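PDB 2D5W: peptide ABC transporter, peptide-binding protein from Thermus thermophilus, which binds oligopeptides, here a pentapeptide, and probably delivers them to an ABC transporter for uptake into the cell. Local coordinates for residues 171-176 against 187-192; 331-336 against 368-373; 560-565 against 590-595. One frame throughout, in Å; residues are numbered along the deposited sequence.

The three contacts lie far apart and at the periphery of one 603-residue chain, their centres 24 to 26 Å from its centre. Contact 1 joins two successive helices, contact 2 ties a helix end to a distant loop, and contact 3 binds two C-terminal segments through side-chain amides. Contacts 1 and 3 stand on opposite sides of the chain's centre, their own centres 45 Å apart; those of contacts 2 and 3 are 41 Å apart, and those of 1 and 2 46 Å. Nearest atoms of any two contacts stay about 27 to 29 Å apart. Relatives of this fold hold the peptide in a cleft between lobes.

Contact 1: 171-176 against 187-192; sequences AAARGL and ELYRNF
A173 and L188 bring their CA atoms to 7.4 Å of each other, setting the last turn of helix 159-173 beside helix 182-194, and from A173 to L176 the chain reverses in a type I beta turn. No hydrogen bond joins the two segments; small apolar groups do the touching, and L188 is in the middle of them. Its CG stands anti to the backbone N (chi1 -177°), which carries the forked end across to the other helix, where the two methyls part company. L188 CD1 lies 3.9 Å from A172 CB; L188 CD2 meets A173 N and A173 CB, each at 3.6 Å. L176, brought round by the turn, adds its own methyl: its CD1 lies 4.2 Å from L188 CD2, with the two leucine side chains crossing at a slant. The alanines leave the fork of L188 room to come close to the helix backbone. The turn itself is closed by a bond from L176 N to A173 O of 3.0 Å, which fixes where the L176 side chain starts. Y189 joins from the next position along its helix: its hydroxyl end arrives beside A173, with Y189 OH 3.7 Å from A173 CB, a plain van der Waals touch. The polar need of that OH is met elsewhere, by a hydrogen bond with the carbonyl of K114, so that bond fixes the hydroxyl end of the ring where it touches A173. The two helices, joined by a short connection, form a helical hairpin near the protein surface. L185, one turn before L188, packs on A173 and L176; V169 of helix 159-173 touches L188, Y189 and F192, and the F192 ring also meets W166.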
ATOM      1  N   ALA A 171      12.336   6.230 -27.415  1.00 15.36           N
ATOM      2  CA  ALA A 171      13.429   6.454 -28.352  1.00 16.18           C
ATOM      3  C   ALA A 171      14.739   6.622 -27.593  1.00 16.45           C
ATOM      4  O   ALA A 171      15.772   6.089 -27.994  1.00 17.99           O
ATOM      5  CB  ALA A 171      13.150   7.690 -29.203  1.00 15.94           C
ATOM      6  N   ALA A 172      14.690   7.357 -26.486  1.00 16.36           N
ATOM      7  CA  ALA A 172      15.880   7.588 -25.677  1.00 16.44           C
ATOM      8  C   ALA A 172      16.325   6.311 -24.969  1.00 16.84           C
ATOM      9  O   ALA A 172      17.520   6.073 -24.793  1.00 17.87           O
ATOM     10  CB  ALA A 172      15.612   8.688 -24.655  1.00 16.60           C
ATOM     11  N   ALA A 173      15.361   5.487 -24.572  1.00 15.92           N
ATOM     12  CA  ALA A 173      15.659   4.241 -23.876  1.00 16.72           C
ATOM     13  C   ALA A 173      16.389   3.225 -24.752  1.00 17.30           C
ATOM     14  O   ALA A 173      17.090   2.354 -24.239  1.00 16.33           O
ATOM     15  CB  ALA A 173      14.371   3.629 -23.328  1.00 17.72           C
ATOM     16  N   ARG A 174      16.225   3.332 -26.068  1.00 17.68           N
ATOM     17  CA  ARG A 174      16.884   2.403 -26.983  1.00 19.80           C
ATOM     18  C   ARG A 174      18.402   2.488 -26.877  1.00 20.09           C
ATOM     19  O   ARG A 174      19.107   1.531 -27.196  1.00 21.59           O
ATOM     20  CB  ARG A 174      16.456   2.671 -28.432  1.00 21.41           C
ATOM     21  CG  ARG A 174      15.013   2.291 -28.729  1.00 23.16           C
ATOM     22  CD  ARG A 174      14.661   2.432 -30.211  1.00 24.85           C
ATOM     23  NE  ARG A 174      15.427   1.530 -31.072  1.00 27.38           N
ATOM     24  CZ  ARG A 174      16.570   1.850 -31.672  1.00 28.29           C
ATOM     25  NH1 ARG A 174      17.095   3.058 -31.512  1.00 29.65           N
ATOM     26  NH2 ARG A 174      17.190   0.961 -32.439  1.00 29.20           N
ATOM     27  N   GLY A 175      18.902   3.632 -26.419  1.00 19.78           N
ATOM     28  CA  GLY A 175      20.338   3.809 -26.289  1.00 20.90           C
ATOM     29  C   GLY A 175      20.888   3.424 -24.930  1.00 20.58           C
ATOM     30  O   GLY A 175      22.046   3.710 -24.621  1.00 22.52           O
ATOM     31  N   LEU A 176      20.067   2.767 -24.116  1.00 19.58           N
ATOM     32  CA  LEU A 176      20.487   2.357 -22.780  1.00 19.08           C
ATOM     33  C   LEU A 176      20.324   0.857 -22.560  1.00 19.44           C
ATOM     34  O   LEU A 176      19.310   0.271 -22.940  1.00 21.44           O
ATOM     35  CB  LEU A 176      19.677   3.111 -21.719  1.00 18.33           C
ATOM     36  CG  LEU A 176      19.705   4.641 -21.750  1.00 18.78           C
ATOM     37  CD1 LEU A 176      18.741   5.192 -20.709  1.00 19.39           C
ATOM     38  CD2 LEU A 176      21.118   5.144 -21.491  1.00 18.98           C
ATOM     39  N   GLU A 187      16.368   6.687 -14.153  1.00 11.57           N
ATOM     40  CA  GLU A 187      16.144   8.128 -14.164  1.00 12.75           C
ATOM     41  C   GLU A 187      15.248   8.530 -15.332  1.00 11.41           C
ATOM     42  O   GLU A 187      14.359   9.371 -15.183  1.00 11.16           O
ATOM     43  CB  GLU A 187      17.480   8.871 -14.256  1.00 16.11           C
ATOM     44  CG  GLU A 187      17.352  10.382 -14.354  1.00 23.23           C
ATOM     45  CD  GLU A 187      18.695  11.087 -14.280  1.00 27.08           C
ATOM     46  OE1 GLU A 187      19.583  10.768 -15.099  1.00 30.41           O
ATOM     47  OE2 GLU A 187      18.860  11.960 -13.401  1.00 30.77           O
ATOM     48  N   LEU A 188      15.484   7.929 -16.493  1.00 11.61           N
ATOM     49  CA  LEU A 188      14.695   8.232 -17.679  1.00 11.56           C
ATOM     50  C   LEU A 188      13.215   7.962 -17.437  1.00 11.16           C
ATOM     51  O   LEU A 188      12.363   8.798 -17.738  1.00 10.91           O
ATOM     52  CB  LEU A 188      15.175   7.388 -18.862  1.00 14.29           C
ATOM     53  CG  LEU A 188      14.491   7.660 -20.202  1.00 15.04           C
ATOM     54  CD1 LEU A 188      14.993   8.974 -20.781  1.00 18.08           C
ATOM     55  CD2 LEU A 188      14.788   6.521 -21.159  1.00 17.17           C
ATOM     56  N   TYR A 189      12.908   6.791 -16.894  1.00 11.03           N
ATOM     57  CA  TYR A 189      11.520   6.443 -16.640  1.00 11.24           C
ATOM     58  C   TYR A 189      10.901   7.253 -15.504  1.00 10.43           C
ATOM     59  O   TYR A 189       9.738   7.642 -15.593  1.00 11.59           O
ATOM     60  CB  TYR A 189      11.386   4.941 -16.374  1.00 11.58           C
ATOM     61  CG  TYR A 189      11.666   4.081 -17.590  1.00 12.79           C
ATOM     62  CD1 TYR A 189      11.209   4.454 -18.855  1.00 12.80           C
ATOM     63  CD2 TYR A 189      12.351   2.871 -17.469  1.00 13.19           C
ATOM     64  CE1 TYR A 189      11.424   3.643 -19.969  1.00 14.08           C
ATOM     65  CE2 TYR A 189      12.567   2.053 -18.575  1.00 13.43           C
ATOM     66  CZ  TYR A 189      12.103   2.444 -19.819  1.00 13.97           C
ATOM     67  OH  TYR A 189      12.309   1.635 -20.914  1.00 16.99           O
ATOM     68  N   ARG A 190      11.660   7.521 -14.443  1.00 10.93           N
ATOM     69  CA  ARG A 190      11.117   8.319 -13.342  1.00 10.81           C
ATOM     70  C   ARG A 190      10.751   9.706 -13.858  1.00 11.32           C
ATOM     71  O   ARG A 190       9.683  10.236 -13.544  1.00 11.83           O
ATOM     72  CB  ARG A 190      12.128   8.475 -12.198  1.00 11.77           C
ATOM     73  CG  ARG A 190      12.465   7.198 -11.452  1.00 12.86           C
ATOM     74  CD  ARG A 190      13.415   7.464 -10.284  1.00 11.98           C
ATOM     75  NE  ARG A 190      12.741   8.010  -9.105  1.00 13.12           N
ATOM     76  CZ  ARG A 190      12.768   9.287  -8.731  1.00 12.29           C
ATOM     77  NH1 ARG A 190      13.435  10.188  -9.442  1.00 15.76           N
ATOM     78  NH2 ARG A 190      12.132   9.663  -7.628  1.00 14.35           N
ATOM     79  N   ASN A 191      11.640  10.293 -14.654  1.00 11.46           N
ATOM     80  CA  ASN A 191      11.402  11.628 -15.189  1.00 11.52           C
ATOM     81  C   ASN A 191      10.167  11.685 -16.076  1.00 11.32           C
ATOM     82  O   ASN A 191       9.494  12.711 -16.137  1.00 12.23           O
ATOM     83  CB  ASN A 191      12.634  12.134 -15.946  1.00 13.19           C
ATOM     84  CG  ASN A 191      13.795  12.447 -15.018  1.00 15.55           C
ATOM     85  OD1 ASN A 191      13.615  12.587 -13.808  1.00 17.06           O
ATOM     86  ND2 ASN A 191      14.990  12.573 -15.584  1.00 17.41           N
ATOM     87  N   PHE A 192       9.866  10.585 -16.756  1.00 11.21           N
ATOM     88  CA  PHE A 192       8.682  10.520 -17.605  1.00 10.31           C
ATOM     89  C   PHE A 192       7.441  10.753 -16.739  1.00  9.62           C
ATOM     90  O   PHE A 192       6.633  11.640 -17.019  1.00 10.53           O
ATOM     91  CB  PHE A 192       8.601   9.150 -18.288  1.00 11.30           C
ATOM     92  CG  PHE A 192       7.263   8.853 -18.907  1.00 10.23           C
ATOM     93  CD1 PHE A 192       6.748   9.658 -19.918  1.00 10.14           C
ATOM     94  CD2 PHE A 192       6.518   7.763 -18.475  1.00 10.80           C
ATOM     95  CE1 PHE A 192       5.504   9.378 -20.489  1.00  9.88           C
ATOM     96  CE2 PHE A 192       5.280   7.477 -19.036  1.00 12.60           C
ATOM     97  CZ  PHE A 192       4.773   8.286 -20.045  1.00 11.51           C
TER

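Contact 2: 331-336 against 368-373; sequences ILHALN and KKYEFD
H333 turns its CG anti to its carbonyl carbon and F372 swings its CG anti to the backbone N (chi1 177°), which puts the imidazole beside E371 and the phenyl face against the N336 side chain. ND1 of H333 donates to E371 O at 2.8 Å, nearly straight at 173° and in the ring plane. The H333 backbone accepts in turn: D373 N meets H333 O at 2.8 Å. Y370 directs its ring edge at the imidazole face, an offset edge-to-face pair with centroids 5.4 Å apart, while its CD2 rests on L332 CD2 at 3.6 Å; its OH is bonded to A539 O. Two helix starts flank the joint: N336 and D373 are N-caps of helices 337-345 and 374-383, their OD1 atoms taking the N-H of G339 and K376 respectively. The N336 side chain also lies flat on F372, amide and ring planes 5° apart, with N336 CB 3.6 Å from the ring centroid. Replacing F372 by an alanine is likely to leave the N336 amide without the ring it stacks on and to open a gap beside A334 O. F372 CE1 approaches A334 O at 3.5 Å, at the ring edge, and D428 of helix 416-431 touches both N336 and F372.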
ATOM      1  N   ILE A 331      16.386  -9.005  18.772  1.00  9.79           N
ATOM      2  CA  ILE A 331      15.700  -7.723  18.811  1.00 10.18           C
ATOM      3  C   ILE A 331      14.220  -7.908  19.131  1.00  9.58           C
ATOM      4  O   ILE A 331      13.672  -7.189  19.966  1.00 10.02           O
ATOM      5  CB  ILE A 331      15.853  -6.959  17.472  1.00  9.91           C
ATOM      6  CG1 ILE A 331      17.319  -6.553  17.272  1.00 10.43           C
ATOM      7  CG2 ILE A 331      14.958  -5.716  17.469  1.00 10.56           C
ATOM      8  CD1 ILE A 331      17.615  -5.951  15.905  1.00 12.56           C
ATOM      9  N   LEU A 332      13.573  -8.881  18.493  1.00  9.43           N
ATOM     10  CA  LEU A 332      12.150  -9.088  18.746  1.00  9.49           C
ATOM     11  C   LEU A 332      11.875  -9.473  20.199  1.00  9.84           C
ATOM     12  O   LEU A 332      10.877  -9.038  20.780  1.00 10.10           O
ATOM     13  CB  LEU A 332      11.571 -10.138  17.788  1.00  9.84           C
ATOM     14  CG  LEU A 332      10.036 -10.214  17.757  1.00  9.09           C
ATOM     15  CD1 LEU A 332       9.448  -8.829  17.492  1.00 10.84           C
ATOM     16  CD2 LEU A 332       9.584 -11.201  16.688  1.00 10.36           C
ATOM     17  N   HIS A 333      12.751 -10.288  20.787  1.00 10.07           N
ATOM     18  CA  HIS A 333      12.588 -10.685  22.187  1.00 10.55           C
ATOM     19  C   HIS A 333      12.723  -9.468  23.105  1.00 10.39           C
ATOM     20  O   HIS A 333      12.262  -9.490  24.249  1.00 11.53           O
ATOM     21  CB  HIS A 333      13.644 -11.724  22.599  1.00 11.35           C
ATOM     22  CG  HIS A 333      13.287 -13.137  22.253  1.00 11.41           C
ATOM     23  ND1 HIS A 333      12.113 -13.733  22.659  1.00 12.40           N
ATOM     24  CD2 HIS A 333      13.981 -14.090  21.587  1.00 11.82           C
ATOM     25  CE1 HIS A 333      12.100 -14.995  22.260  1.00 12.28           C
ATOM     26  NE2 HIS A 333      13.224 -15.235  21.608  1.00 12.89           N
ATOM     27  N   ALA A 334      13.363  -8.413  22.604  1.00  9.48           N
ATOM     28  CA  ALA A 334      13.555  -7.194  23.386  1.00 10.38           C
ATOM     29  C   ALA A 334      12.448  -6.165  23.170  1.00 10.75           C
ATOM     30  O   ALA A 334      12.451  -5.112  23.802  1.00 11.78           O
ATOM     31  CB  ALA A 334      14.910  -6.580  23.064  1.00 10.92           C
ATOM     32  N   LEU A 335      11.516  -6.458  22.265  1.00 10.37           N
ATOM     33  CA  LEU A 335      10.401  -5.553  22.001  1.00  9.99           C
ATOM     34  C   LEU A 335       9.200  -6.051  22.798  1.00 10.04           C
ATOM     35  O   LEU A 335       8.672  -7.130  22.531  1.00 10.74           O
ATOM     36  CB  LEU A 335      10.061  -5.531  20.506  1.00 10.18           C
ATOM     37  CG  LEU A 335      11.199  -5.164  19.546  1.00  9.80           C
ATOM     38  CD1 LEU A 335      10.635  -4.978  18.145  1.00 11.01           C
ATOM     39  CD2 LEU A 335      11.890  -3.886  20.005  1.00 10.59           C
ATOM     40  N   ASN A 336       8.774  -5.275  23.790  1.00  9.71           N
ATOM     41  CA  ASN A 336       7.641  -5.682  24.608  1.00 10.36           C
ATOM     42  C   ASN A 336       6.349  -5.343  23.881  1.00  9.67           C
ATOM     43  O   ASN A 336       5.621  -4.422  24.258  1.00 10.42           O
ATOM     44  CB  ASN A 336       7.684  -4.987  25.966  1.00 11.53           C
ATOM     45  CG  ASN A 336       6.659  -5.541  26.924  1.00 11.64           C
ATOM     46  OD1 ASN A 336       5.911  -6.460  26.586  1.00 12.03           O
ATOM     47  ND2 ASN A 336       6.618  -4.989  28.131  1.00 13.68           N
ATOM     48  N   LYS A 368       5.632 -19.744  15.118  1.00 11.96           N
ATOM     49  CA  LYS A 368       6.487 -19.500  16.274  1.00 12.49           C
ATOM     50  C   LYS A 368       6.312 -18.071  16.788  1.00 13.12           C
ATOM     51  O   LYS A 368       6.276 -17.122  16.003  1.00 12.77           O
ATOM     52  CB  LYS A 368       7.945 -19.741  15.877  1.00 12.56           C
ATOM     53  CG  LYS A 368       8.969 -19.504  16.973  1.00 14.25           C
ATOM     54  CD  LYS A 368      10.364 -19.831  16.460  1.00 15.82           C
ATOM     55  CE  LYS A 368      11.425 -19.567  17.510  1.00 15.69           C
ATOM     56  NZ  LYS A 368      12.780 -19.914  16.999  1.00 19.90           N
ATOM     57  N   LYS A 369       6.204 -17.924  18.107  1.00 12.95           N
ATOM     58  CA  LYS A 369       6.036 -16.613  18.729  1.00 13.88           C
ATOM     59  C   LYS A 369       7.262 -16.244  19.559  1.00 13.03           C
ATOM     60  O   LYS A 369       7.860 -17.098  20.219  1.00 15.55           O
ATOM     61  CB  LYS A 369       4.802 -16.605  19.635  1.00 14.77           C
ATOM     62  CG  LYS A 369       3.490 -16.902  18.928  1.00 17.08           C
ATOM     63  CD  LYS A 369       2.334 -16.888  19.917  1.00 21.17           C
ATOM     64  CE  LYS A 369       1.021 -17.252  19.244  1.00 22.78           C
ATOM     65  NZ  LYS A 369      -0.106 -17.278  20.215  1.00 25.64           N
ATOM     66  N   TYR A 370       7.626 -14.967  19.528  1.00 11.20           N
ATOM     67  CA  TYR A 370       8.775 -14.475  20.277  1.00 11.93           C
ATOM     68  C   TYR A 370       8.308 -13.576  21.411  1.00 11.96           C
ATOM     69  O   TYR A 370       8.050 -12.387  21.218  1.00 12.65           O
ATOM     70  CB  TYR A 370       9.705 -13.707  19.342  1.00 11.76           C
ATOM     71  CG  TYR A 370      10.298 -14.571  18.256  1.00 10.82           C
ATOM     72  CD1 TYR A 370      11.550 -15.164  18.416  1.00 12.66           C
ATOM     73  CD2 TYR A 370       9.602 -14.811  17.071  1.00 10.79           C
ATOM     74  CE1 TYR A 370      12.097 -15.968  17.424  1.00 11.46           C
ATOM     75  CE2 TYR A 370      10.139 -15.616  16.070  1.00 10.95           C
ATOM     76  CZ  TYR A 370      11.387 -16.190  16.252  1.00 11.52           C
ATOM     77  OH  TYR A 370      11.933 -16.969  15.259  1.00 12.07           O
ATOM     78  N   GLU A 371       8.207 -14.152  22.602  1.00 12.14           N
ATOM     79  CA  GLU A 371       7.755 -13.404  23.764  1.00 11.87           C
ATOM     80  C   GLU A 371       8.803 -12.399  24.230  1.00 10.75           C
ATOM     81  O   GLU A 371       9.980 -12.512  23.897  1.00 11.71           O
ATOM     82  CB  GLU A 371       7.413 -14.363  24.914  1.00 13.71           C
ATOM     83  CG  GLU A 371       8.617 -14.938  25.665  1.00 16.05           C
ATOM     84  CD  GLU A 371       9.309 -16.087  24.950  1.00 17.59           C
ATOM     85  OE1 GLU A 371       8.991 -16.363  23.774  1.00 18.22           O
ATOM     86  OE2 GLU A 371      10.186 -16.720  25.576  1.00 19.01           O
ATOM     87  N   PHE A 372       8.358 -11.408  24.993  1.00 11.82           N
ATOM     88  CA  PHE A 372       9.261 -10.402  25.529  1.00 11.84           C
ATOM     89  C   PHE A 372      10.127 -11.069  26.594  1.00 12.44           C
ATOM     90  O   PHE A 372       9.617 -11.543  27.608  1.00 13.53           O
ATOM     91  CB  PHE A 372       8.459  -9.257  26.147  1.00 12.24           C
ATOM     92  CG  PHE A 372       9.310  -8.197  26.782  1.00 11.34           C
ATOM     93  CD1 PHE A 372      10.278  -7.527  26.043  1.00 11.37           C
ATOM     94  CD2 PHE A 372       9.145  -7.867  28.122  1.00 12.40           C
ATOM     95  CE1 PHE A 372      11.071  -6.545  26.629  1.00 11.77           C
ATOM     96  CE2 PHE A 372       9.933  -6.885  28.718  1.00 12.65           C
ATOM     97  CZ  PHE A 372      10.898  -6.223  27.971  1.00 13.26           C
ATOM     98  N   ASP A 373      11.432 -11.120  26.349  1.00 12.56           N
ATOM     99  CA  ASP A 373      12.370 -11.736  27.287  1.00 13.31           C
ATOM    100  C   ASP A 373      13.767 -11.193  27.022  1.00 12.73           C
ATOM    101  O   ASP A 373      14.461 -11.647  26.109  1.00 12.38           O
ATOM    102  CB  ASP A 373      12.379 -13.255  27.109  1.00 14.63           C
ATOM    103  CG  ASP A 373      13.166 -13.966  28.195  1.00 16.16           C
ATOM    104  OD1 ASP A 373      14.176 -13.410  28.671  1.00 18.17           O
ATOM    105  OD2 ASP A 373      12.778 -15.093  28.564  1.00 18.22           O
TER
HETATM  106  O   HOH W   1       7.935  -9.609  21.653  1.00 11.72           O

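Contact 3: 560-565 against 590-595; sequences LVNYVA and VKKWDQ
N562 and Q595 each use a side-chain amide to grip the backbone of the opposite segment: strand 560-561 pairs antiparallel with 583-584, and beyond it the loops 562-565 and 590-595 are tied together by these amides. N562 OD1 accepts two consecutive N-H groups, from K592 N at 2.7 Å, in the carbonyl plane on a lone pair, and from W593 N at 3.1 Å, less straight and tilted from that plane. The other end of the amide donates: N562 ND2 reaches V590 O at 3.0 Å, and it also bonds E581 O. With both ends engaged, the amide is probably fixed against flipping. Q595 does the matching work at the far end, imitating a peptide group against A565: A565 N donates to Q595 OE1 at 3.0 Å and Q595 NE2 donates back to A565 O at 2.8 Å, both bonds near 170°. The CG of Q595 is anti to the backbone N (chi1 -175°) and the chain then bends at chi2, bringing the amide alongside V564. Between the two amides V564 CG2 packs on W593 CB at 3.9 Å, the side chains crossing at about a right angle. Farther out, N562 takes a left-handed backbone conformation (phi 74°), and an inverse gamma turn centred on Y563 follows, letting the segment bend while its amide faces the partner. Water 2 links N562 N to W593 O, and water 3 links Y563 O to Q595 OE1. The indole of W593 is positioned by E581 OE2, which bonds its NE1, and by W577, which meets it edge-to-face. At the outer face K591, its side chain fully extended, places NZ 2.7 Å from D594 OD1, a salt bridge made on the anti side of that oxygen.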
ATOM      1  N   LEU A 560     -23.596  12.722   6.456  1.00  9.87           N
ATOM      2  CA  LEU A 560     -22.828  12.288   5.291  1.00  9.68           C
ATOM      3  C   LEU A 560     -23.074  10.805   5.067  1.00 10.12           C
ATOM      4  O   LEU A 560     -22.812   9.994   5.949  1.00 11.81           O
ATOM      5  CB  LEU A 560     -21.328  12.522   5.510  1.00 10.20           C
ATOM      6  CG  LEU A 560     -20.445  12.212   4.292  1.00  9.53           C
ATOM      7  CD1 LEU A 560     -20.682  13.258   3.210  1.00 10.70           C
ATOM      8  CD2 LEU A 560     -18.978  12.202   4.696  1.00 11.29           C
ATOM      9  N   VAL A 561     -23.579  10.443   3.894  1.00  8.98           N
ATOM     10  CA  VAL A 561     -23.837   9.039   3.616  1.00  9.65           C
ATOM     11  C   VAL A 561     -22.986   8.456   2.499  1.00  8.92           C
ATOM     12  O   VAL A 561     -22.494   9.172   1.613  1.00  9.68           O
ATOM     13  CB  VAL A 561     -25.330   8.774   3.286  1.00 11.37           C
ATOM     14  CG1 VAL A 561     -26.182   9.021   4.520  1.00 13.31           C
ATOM     15  CG2 VAL A 561     -25.777   9.648   2.131  1.00 12.26           C
ATOM     16  N   ASN A 562     -22.825   7.140   2.583  1.00  9.56           N
ATOM     17  CA  ASN A 562     -22.073   6.328   1.641  1.00  9.07           C
ATOM     18  C   ASN A 562     -20.552   6.439   1.722  1.00  9.47           C
ATOM     19  O   ASN A 562     -19.840   5.876   0.891  1.00 10.45           O
ATOM     20  CB  ASN A 562     -22.585   6.573   0.219  1.00  9.99           C
ATOM     21  CG  ASN A 562     -24.058   6.230   0.082  1.00  8.71           C
ATOM     22  OD1 ASN A 562     -24.554   5.324   0.754  1.00 10.34           O
ATOM     23  ND2 ASN A 562     -24.763   6.948  -0.785  1.00 10.66           N
ATOM     24  N   TYR A 563     -20.061   7.161   2.729  1.00  9.24           N
ATOM     25  CA  TYR A 563     -18.620   7.278   2.961  1.00  8.91           C
ATOM     26  C   TYR A 563     -18.385   6.090   3.890  1.00  8.74           C
ATOM     27  O   TYR A 563     -18.331   6.236   5.114  1.00  9.73           O
ATOM     28  CB  TYR A 563     -18.288   8.585   3.684  1.00  9.52           C
ATOM     29  CG  TYR A 563     -16.800   8.849   3.797  1.00  8.73           C
ATOM     30  CD1 TYR A 563     -16.114   9.519   2.785  1.00  8.66           C
ATOM     31  CD2 TYR A 563     -16.071   8.387   4.891  1.00  9.02           C
ATOM     32  CE1 TYR A 563     -14.735   9.722   2.857  1.00  8.76           C
ATOM     33  CE2 TYR A 563     -14.693   8.582   4.975  1.00  8.84           C
ATOM     34  CZ  TYR A 563     -14.032   9.247   3.955  1.00  8.66           C
ATOM     35  OH  TYR A 563     -12.670   9.428   4.026  1.00  9.38           O
ATOM     36  N   VAL A 564     -18.261   4.912   3.287  1.00  9.43           N
ATOM     37  CA  VAL A 564     -18.122   3.661   4.017  1.00 10.37           C
ATOM     38  C   VAL A 564     -16.931   2.839   3.555  1.00 10.28           C
ATOM     39  O   VAL A 564     -16.616   2.796   2.365  1.00 11.00           O
ATOM     40  CB  VAL A 564     -19.417   2.828   3.844  1.00 11.14           C
ATOM     41  CG1 VAL A 564     -19.271   1.451   4.477  1.00 12.74           C
ATOM     42  CG2 VAL A 564     -20.587   3.587   4.452  1.00 11.01           C
ATOM     43  N   ALA A 565     -16.283   2.178   4.508  1.00  9.91           N
ATOM     44  CA  ALA A 565     -15.131   1.341   4.223  1.00 10.25           C
ATOM     45  C   ALA A 565     -15.326  -0.035   4.848  1.00 10.63           C
ATOM     46  O   ALA A 565     -16.122  -0.207   5.773  1.00 11.81           O
ATOM     47  CB  ALA A 565     -13.863   1.990   4.778  1.00 11.73           C
ATOM     48  N   VAL A 590     -28.989   9.709  -1.399  1.00 11.08           N
ATOM     49  CA  VAL A 590     -29.644   8.484  -0.960  1.00 11.75           C
ATOM     50  C   VAL A 590     -28.678   7.479  -0.343  1.00 10.89           C
ATOM     51  O   VAL A 590     -27.748   7.006  -0.999  1.00 10.76           O
ATOM     52  CB  VAL A 590     -30.381   7.815  -2.144  1.00 11.79           C
ATOM     53  CG1 VAL A 590     -31.067   6.542  -1.683  1.00 12.59           C
ATOM     54  CG2 VAL A 590     -31.399   8.783  -2.732  1.00 13.32           C
ATOM     55  N   LYS A 591     -28.908   7.147   0.924  1.00 11.42           N
ATOM     56  CA  LYS A 591     -28.062   6.191   1.629  1.00 12.02           C
ATOM     57  C   LYS A 591     -28.192   4.812   0.986  1.00 12.71           C
ATOM     58  O   LYS A 591     -29.302   4.305   0.808  1.00 13.86           O
ATOM     59  CB  LYS A 591     -28.468   6.122   3.101  1.00 12.63           C
ATOM     60  CG  LYS A 591     -27.545   5.273   3.950  1.00 13.12           C
ATOM     61  CD  LYS A 591     -27.991   5.247   5.402  1.00 13.50           C
ATOM     62  CE  LYS A 591     -27.026   4.440   6.254  1.00 14.63           C
ATOM     63  NZ  LYS A 591     -27.486   4.344   7.667  1.00 15.80           N
ATOM     64  N   LYS A 592     -27.057   4.213   0.642  1.00 12.34           N
ATOM     65  CA  LYS A 592     -27.032   2.894   0.011  1.00 13.30           C
ATOM     66  C   LYS A 592     -26.174   1.902   0.790  1.00 13.71           C
ATOM     67  O   LYS A 592     -26.280   0.689   0.594  1.00 16.30           O
ATOM     68  CB  LYS A 592     -26.490   3.005  -1.418  1.00 15.06           C
ATOM     69  CG  LYS A 592     -27.387   3.759  -2.377  1.00 19.06           C
ATOM     70  CD  LYS A 592     -28.697   3.024  -2.598  1.00 22.82           C
ATOM     71  CE  LYS A 592     -29.571   3.757  -3.598  1.00 23.60           C
ATOM     72  NZ  LYS A 592     -28.895   3.910  -4.915  1.00 28.05           N
ATOM     73  N   TRP A 593     -25.320   2.419   1.666  1.00 12.64           N
ATOM     74  CA  TRP A 593     -24.441   1.584   2.472  1.00 12.85           C
ATOM     75  C   TRP A 593     -24.491   2.031   3.925  1.00 12.76           C
ATOM     76  O   TRP A 593     -24.767   3.194   4.207  1.00 13.62           O
ATOM     77  CB  TRP A 593     -22.996   1.691   1.968  1.00 12.75           C
ATOM     78  CG  TRP A 593     -22.840   1.387   0.514  1.00 12.33           C
ATOM     79  CD1 TRP A 593     -22.974   2.259  -0.527  1.00 12.16           C
ATOM     80  CD2 TRP A 593     -22.591   0.101  -0.068  1.00 12.49           C
ATOM     81  NE1 TRP A 593     -22.829   1.595  -1.722  1.00 13.06           N
ATOM     82  CE2 TRP A 593     -22.595   0.270  -1.469  1.00 13.00           C
ATOM     83  CE3 TRP A 593     -22.370  -1.178   0.460  1.00 14.03           C
ATOM     84  CZ2 TRP A 593     -22.385  -0.795  -2.354  1.00 13.98           C
ATOM     85  CZ3 TRP A 593     -22.163  -2.237  -0.419  1.00 14.73           C
ATOM     86  CH2 TRP A 593     -22.171  -2.036  -1.809  1.00 14.18           C
ATOM     87  N   ASP A 594     -24.246   1.105   4.844  1.00 13.56           N
ATOM     88  CA  ASP A 594     -24.211   1.442   6.261  1.00 14.39           C
ATOM     89  C   ASP A 594     -22.928   0.869   6.832  1.00 13.59           C
ATOM     90  O   ASP A 594     -22.634  -0.316   6.671  1.00 14.40           O
ATOM     91  CB  ASP A 594     -25.401   0.873   7.029  1.00 16.86           C
ATOM     92  CG  ASP A 594     -25.420   1.346   8.474  1.00 18.32           C
ATOM     93  OD1 ASP A 594     -25.775   2.522   8.714  1.00 20.33           O
ATOM     94  OD2 ASP A 594     -25.054   0.556   9.368  1.00 20.18           O
ATOM     95  N   GLN A 595     -22.177   1.718   7.519  1.00 13.08           N
ATOM     96  CA  GLN A 595     -20.895   1.337   8.088  1.00 12.05           C
ATOM     97  C   GLN A 595     -20.912   0.258   9.171  1.00 12.68           C
ATOM     98  O   GLN A 595     -19.975  -0.528   9.278  1.00 12.97           O
ATOM     99  CB  GLN A 595     -20.204   2.587   8.638  1.00 12.18           C
ATOM    100  CG  GLN A 595     -18.804   2.336   9.144  1.00 11.15           C
ATOM    101  CD  GLN A 595     -17.869   1.895   8.041  1.00 10.11           C
ATOM    102  OE1 GLN A 595     -17.377   2.713   7.260  1.00 10.86           O
ATOM    103  NE2 GLN A 595     -17.631   0.596   7.959  1.00 10.92           N
TER
HETATM  104  O   HOH W   2     -23.911   5.682   4.705  1.00 11.84           O
HETATM  105  O   HOH W   3     -17.996   5.401   7.721  1.00 12.53           O